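Local coordinates for protein sulfite reductase [ferredoxin] (PDB 1ZJ8) that probably catalyses the six-electron reduction of sulfite to sulfide with ferredoxin as electron donor, using a siroheme and a [4Fe-4S] cluster, at residues A[187-192]-A[347-352]; A[381-386]-A[394-399]. One frame throughout, in Å; residues are numbered along the deposited sequence.

Contact 1 (A[187-192]-A[347-352])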
# COMPACT_ATOMS: atom_id res chain seq x y z
N GLU A 187 0.04 3.24 -21.64
CA GLU A 187 1.16 3.91 -22.31
C GLU A 187 2.50 3.16 -22.29
O GLU A 187 3.41 3.53 -23.06
CB GLU A 187 1.34 5.32 -21.77
CG GLU A 187 0.07 6.21 -21.88
CD GLU A 187 -0.36 6.51 -23.32
OE1 GLU A 187 0.43 6.22 -24.25
OE2 GLU A 187 -1.48 7.07 -23.51
N SER A 188 2.63 2.13 -21.45
CA SER A 188 3.88 1.37 -21.39
C SER A 188 4.15 0.64 -22.69
O SER A 188 3.25 0.05 -23.28
CB SER A 188 3.89 0.37 -20.22
OG SER A 188 5.13 -0.35 -20.16
N LEU A 189 5.40 0.69 -23.12
CA LEU A 189 5.84 -0.08 -24.27
C LEU A 189 5.84 -1.59 -23.98
O LEU A 189 5.84 -2.40 -24.92
CB LEU A 189 7.24 0.35 -24.73
CG LEU A 189 7.39 1.74 -25.36
CD1 LEU A 189 8.83 2.02 -25.72
CD2 LEU A 189 6.49 1.91 -26.59
N ASP A 190 5.81 -1.98 -22.71
CA ASP A 190 5.93 -3.38 -22.35
C ASP A 190 4.70 -4.00 -21.70
O ASP A 190 4.73 -5.14 -21.29
CB ASP A 190 7.14 -3.52 -21.44
CG ASP A 190 8.35 -2.80 -21.99
OD1 ASP A 190 8.37 -2.55 -23.22
OD2 ASP A 190 9.29 -2.47 -21.23
N GLU A 191 3.60 -3.27 -21.63
CA GLU A 191 2.40 -3.81 -21.01
C GLU A 191 1.79 -4.85 -21.95
O GLU A 191 1.67 -4.63 -23.16
CB GLU A 191 1.39 -2.70 -20.65
CG GLU A 191 1.14 -1.65 -21.75
CD GLU A 191 -0.10 -0.79 -21.52
OE1 GLU A 191 -0.17 -0.10 -20.47
OE2 GLU A 191 -1.00 -0.78 -22.41
N VAL A 192 1.41 -6.00 -21.40
CA VAL A 192 0.68 -7.02 -22.17
C VAL A 192 -0.63 -6.45 -22.70
O VAL A 192 -1.00 -6.72 -23.84
CB VAL A 192 0.39 -8.31 -21.35
CG1 VAL A 192 -0.48 -9.29 -22.17
CG2 VAL A 192 1.70 -8.99 -20.85
N ARG A 347 9.88 6.26 -22.55
CA ARG A 347 9.14 6.55 -23.76
C ARG A 347 7.80 5.81 -23.74
O ARG A 347 7.69 4.67 -23.25
CB ARG A 347 9.97 6.14 -24.98
CG ARG A 347 9.34 6.44 -26.34
CD ARG A 347 9.21 7.94 -26.65
NE ARG A 347 10.53 8.57 -26.75
CZ ARG A 347 10.76 9.89 -26.79
NH1 ARG A 347 9.77 10.77 -26.77
NH2 ARG A 347 12.01 10.33 -26.87
N LEU A 348 6.79 6.47 -24.31
CA LEU A 348 5.42 6.01 -24.26
C LEU A 348 4.86 5.71 -25.64
O LEU A 348 5.33 6.26 -26.64
CB LEU A 348 4.60 7.09 -23.58
CG LEU A 348 5.10 7.38 -22.17
CD1 LEU A 348 4.18 8.39 -21.50
CD2 LEU A 348 5.17 6.11 -21.36
N LYS A 349 3.85 4.83 -25.67
CA LYS A 349 3.10 4.55 -26.89
C LYS A 349 2.60 5.83 -27.54
O LYS A 349 2.50 5.87 -28.75
CB LYS A 349 1.94 3.60 -26.59
CG LYS A 349 2.32 2.15 -26.27
CD LYS A 349 1.17 1.38 -25.51
CE LYS A 349 -0.09 1.10 -26.40
NZ LYS A 349 -0.87 2.32 -26.80
N ASN A 350 2.24 6.86 -26.75
CA ASN A 350 1.96 8.23 -27.23
C ASN A 350 3.01 8.75 -28.20
O ASN A 350 2.75 9.58 -29.07
CB ASN A 350 1.98 9.24 -26.06
CG ASN A 350 0.69 9.29 -25.30
OD1 ASN A 350 -0.38 8.96 -25.82
ND2 ASN A 350 0.77 9.73 -24.05
N GLY A 351 4.24 8.32 -27.97
CA GLY A 351 5.40 9.02 -28.50
C GLY A 351 5.93 10.08 -27.56
O GLY A 351 7.01 10.61 -27.80
N LEU A 352 5.18 10.41 -26.51
CA LEU A 352 5.63 11.35 -25.51
C LEU A 352 6.45 10.64 -24.41
O LEU A 352 6.92 9.52 -24.61
CB LEU A 352 4.44 12.10 -24.91
CG LEU A 352 3.55 12.81 -25.94
CD1 LEU A 352 2.38 13.52 -25.26
CD2 LEU A 352 4.38 13.76 -26.81
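The turn between the antiparallel strands 344-347 and 353-357 meets a loop from another part of the chain, and Glu-187 of that loop grips it through both backbone and side chain. The carbonyl O of Glu-187 accepts from Lys-349 N at 2.9 Å in a nearly straight bond (170° at the hydrogen), and Leu-348 CA brings a CA-H...O contact to the same oxygen at 3.4 Å. With CG beside the backbone N (chi1 -56°) and a second bend at chi2, the Glu-187 chain curls back over the turn, where OE1 takes the next backbone N-H, that of Asn-350 N, at 3.2 Å in a clearly bent bond. The carboxylate also lies against the side-chain amide of Asn-350, crossing it with the planes 40° apart. Its other oxygen, OE2, is salt-bridged to Arg-383, which would favour the ionised form of this buried acid.

The loop 187-192 follows strand 176-181 of the mixed sheet, whereas residues 347-352 close a hairpin at the edge of a separate, antiparallel sheet; within that turn Gly-351 N bonds back to Leu-348 O. Side-chain carbons flank these bonds. Leu-348 CD2 packs on Glu-187 CB at 3.9 Å, and Leu-189 sets CG against Arg-347 O at 3.6 Å. Leu-189 and Lys-349 run past each other in opposite directions, and the lysine lays its CD on Ser-188 O at 3.3 Å. Beyond it, Lys-349 NZ remains 4.8 Å from Glu-187 OE1, near enough for attraction but not a salt bridge. Ser-188 OG accepts from Asp-190 N, an ST turn that shapes the loop beside Leu-189.

Contact 2 (A[381-386]-A[394-399]); sequences SDRIRF and ILDIPD
The CD1 methyl of Leu-395 meets one face of each of two guanidinium groups: it stands 3.9 Å from the plane of Arg-383, over its centre, and is offset toward the rim of Arg-385, whose chain crosses the leucine at about a right angle and brings NE within 3.5 Å of the same Leu-395 CD1. Arg-383 bends at chi2 and chi3 and crosses Asp-396 almost perpendicularly, which brings the carboxylate to the edge of its guanidinium with the two planes 40° apart. NH1 of Arg-383 reaches OD1 of Asp-396 at 2.7 Å, and a longer approach to OD2 completes the salt bridge, although both hydrogen bonds are weak in geometry. With NH2 taken by the acid of the 187-192 loop, the guanidinium has two carboxylate partners.

Ser-381 swings its hydroxyl away from its own backbone N (chi1 157°) and across to Leu-395 O, donating at 2.9 Å. The backbones themselves are joined by Leu-395 N to Arg-383 O at 2.9 Å. On the other face, Ile-384 and Ile-394 cross obliquely through their CD1 methyls, and Met-376 of helix 366-379 packs against both. Asp-396, with positive phi, and Ile-397 together face Asn-353 on the next strand, a G1 beta bulge.

Strands 384-386 and 392-397 form a beta hairpin of the second ferredoxin-like half domain of this nitrite and sulfite reductase family, with Ile-384 and Ile-394 as an antiparallel non-hydrogen-bonded pair, within an antiparallel sheet that strand 115-116 extends at its edge.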
# COMPACT_ATOMS: atom_id res chain seq x y z
N SER A 381 0.28 18.64 -19.69
CA SER A 381 -0.14 17.31 -19.23
C SER A 381 -1.31 17.36 -18.26
O SER A 381 -1.32 18.18 -17.35
CB SER A 381 1.02 16.57 -18.54
OG SER A 381 0.56 15.57 -17.63
N ASP A 382 -2.26 16.44 -18.44
CA ASP A 382 -3.42 16.31 -17.57
C ASP A 382 -3.52 14.92 -16.95
O ASP A 382 -4.60 14.56 -16.45
CB ASP A 382 -4.68 16.57 -18.39
CG ASP A 382 -5.95 16.67 -17.53
OD1 ASP A 382 -6.01 17.55 -16.63
OD2 ASP A 382 -6.90 15.86 -17.79
N ARG A 383 -2.43 14.14 -16.99
CA ARG A 383 -2.41 12.83 -16.30
C ARG A 383 -1.16 12.59 -15.45
O ARG A 383 -0.04 12.65 -15.95
CB ARG A 383 -2.44 11.65 -17.27
CG ARG A 383 -3.59 11.58 -18.23
CD ARG A 383 -3.05 11.08 -19.57
NE ARG A 383 -3.38 9.69 -19.90
CZ ARG A 383 -2.78 8.98 -20.86
NH1 ARG A 383 -1.77 9.48 -21.55
NH2 ARG A 383 -3.18 7.75 -21.11
N ILE A 384 -1.40 12.23 -14.19
CA ILE A 384 -0.38 11.86 -13.23
C ILE A 384 -0.90 10.63 -12.48
O ILE A 384 -2.12 10.44 -12.33
CB ILE A 384 -0.09 13.03 -12.25
CG1 ILE A 384 0.82 12.60 -11.11
CG2 ILE A 384 -1.38 13.59 -11.62
CD1 ILE A 384 1.38 13.77 -10.27
N ARG A 385 0.02 9.78 -12.04
CA ARG A 385 -0.31 8.57 -11.31
C ARG A 385 0.51 8.46 -10.02
O ARG A 385 1.72 8.73 -10.04
CB ARG A 385 0.00 7.34 -12.17
CG ARG A 385 -1.09 6.93 -13.16
CD ARG A 385 -0.89 7.56 -14.52
NE ARG A 385 -2.10 7.50 -15.35
CZ ARG A 385 -2.44 6.49 -16.15
NH1 ARG A 385 -1.68 5.41 -16.28
NH2 ARG A 385 -3.54 6.59 -16.87
N PHE A 386 -0.12 8.05 -8.92
CA PHE A 386 0.64 7.63 -7.75
C PHE A 386 1.05 6.16 -7.90
O PHE A 386 0.39 5.42 -8.62
CB PHE A 386 -0.19 7.81 -6.46
CG PHE A 386 -0.60 9.24 -6.16
CD1 PHE A 386 0.28 10.31 -6.35
CD2 PHE A 386 -1.87 9.51 -5.63
CE1 PHE A 386 -0.11 11.64 -6.06
CE2 PHE A 386 -2.25 10.82 -5.34
CZ PHE A 386 -1.36 11.89 -5.56
N ILE A 394 4.29 11.44 -13.91
CA ILE A 394 3.54 12.33 -14.81
C ILE A 394 3.62 11.84 -16.25
O ILE A 394 4.72 11.63 -16.74
CB ILE A 394 4.16 13.75 -14.86
CG1 ILE A 394 4.64 14.24 -13.48
CG2 ILE A 394 3.17 14.76 -15.45
CD1 ILE A 394 3.53 14.55 -12.53
N LEU A 395 2.49 11.71 -16.94
CA LEU A 395 2.51 11.27 -18.34
C LEU A 395 2.43 12.43 -19.36
O LEU A 395 2.19 13.58 -18.99
CB LEU A 395 1.35 10.31 -18.58
CG LEU A 395 1.12 9.22 -17.55
CD1 LEU A 395 -0.01 8.36 -18.01
CD2 LEU A 395 2.36 8.40 -17.37
N ASP A 396 2.62 12.10 -20.63
CA ASP A 396 2.40 13.02 -21.75
C ASP A 396 3.30 14.25 -21.69
O ASP A 396 2.83 15.36 -21.94
CB ASP A 396 0.95 13.47 -21.80
CG ASP A 396 -0.03 12.34 -21.51
OD1 ASP A 396 0.39 11.16 -21.49
OD2 ASP A 396 -1.23 12.64 -21.27
N ILE A 397 4.57 14.05 -21.33
CA ILE A 397 5.58 15.10 -21.39
C ILE A 397 6.26 15.03 -22.76
O ILE A 397 6.98 14.05 -23.05
CB ILE A 397 6.68 14.96 -20.25
CG1 ILE A 397 6.06 14.80 -18.86
CG2 ILE A 397 7.62 16.16 -20.22
CD1 ILE A 397 4.97 15.80 -18.51
N PRO A 398 6.05 16.05 -23.62
CA PRO A 398 6.80 16.08 -24.88
C PRO A 398 8.29 16.42 -24.68
O PRO A 398 8.65 17.08 -23.71
CB PRO A 398 6.09 17.16 -25.70
CG PRO A 398 5.46 18.05 -24.70
CD PRO A 398 5.12 17.18 -23.50
N ASP A 399 9.12 15.95 -25.61
CA ASP A 399 10.57 16.12 -25.53
C ASP A 399 11.02 17.57 -25.33
O ASP A 399 11.92 17.83 -24.54
CB ASP A 399 11.25 15.56 -26.79
CG ASP A 399 11.35 14.05 -26.78
OD1 ASP A 399 11.24 13.47 -25.70
OD2 ASP A 399 11.55 13.44 -27.85

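Both segments of contact 1 precede those of contact 2 in the sequence; the centres of the contacts lie about 12 Å apart, on the same side of the molecule. They share the antiparallel sheet in which strand 353-357 separates strand 344-347 from 392-397, so the turn 347-352 borders the hairpin of contact 2. A salt bridge from Arg-347 to Asp-399 connects the two, Leu-352 packs on Asp-396, and the bridge from Glu-187 to Arg-383 is the shared link that ties loop 187-192, in the first nitrite and sulfite reductase 4Fe-4S domain, to the hairpin. Both contacts lie away from the siroheme and cluster sites and join the loop after strand 176-181 to the antiparallel sheet.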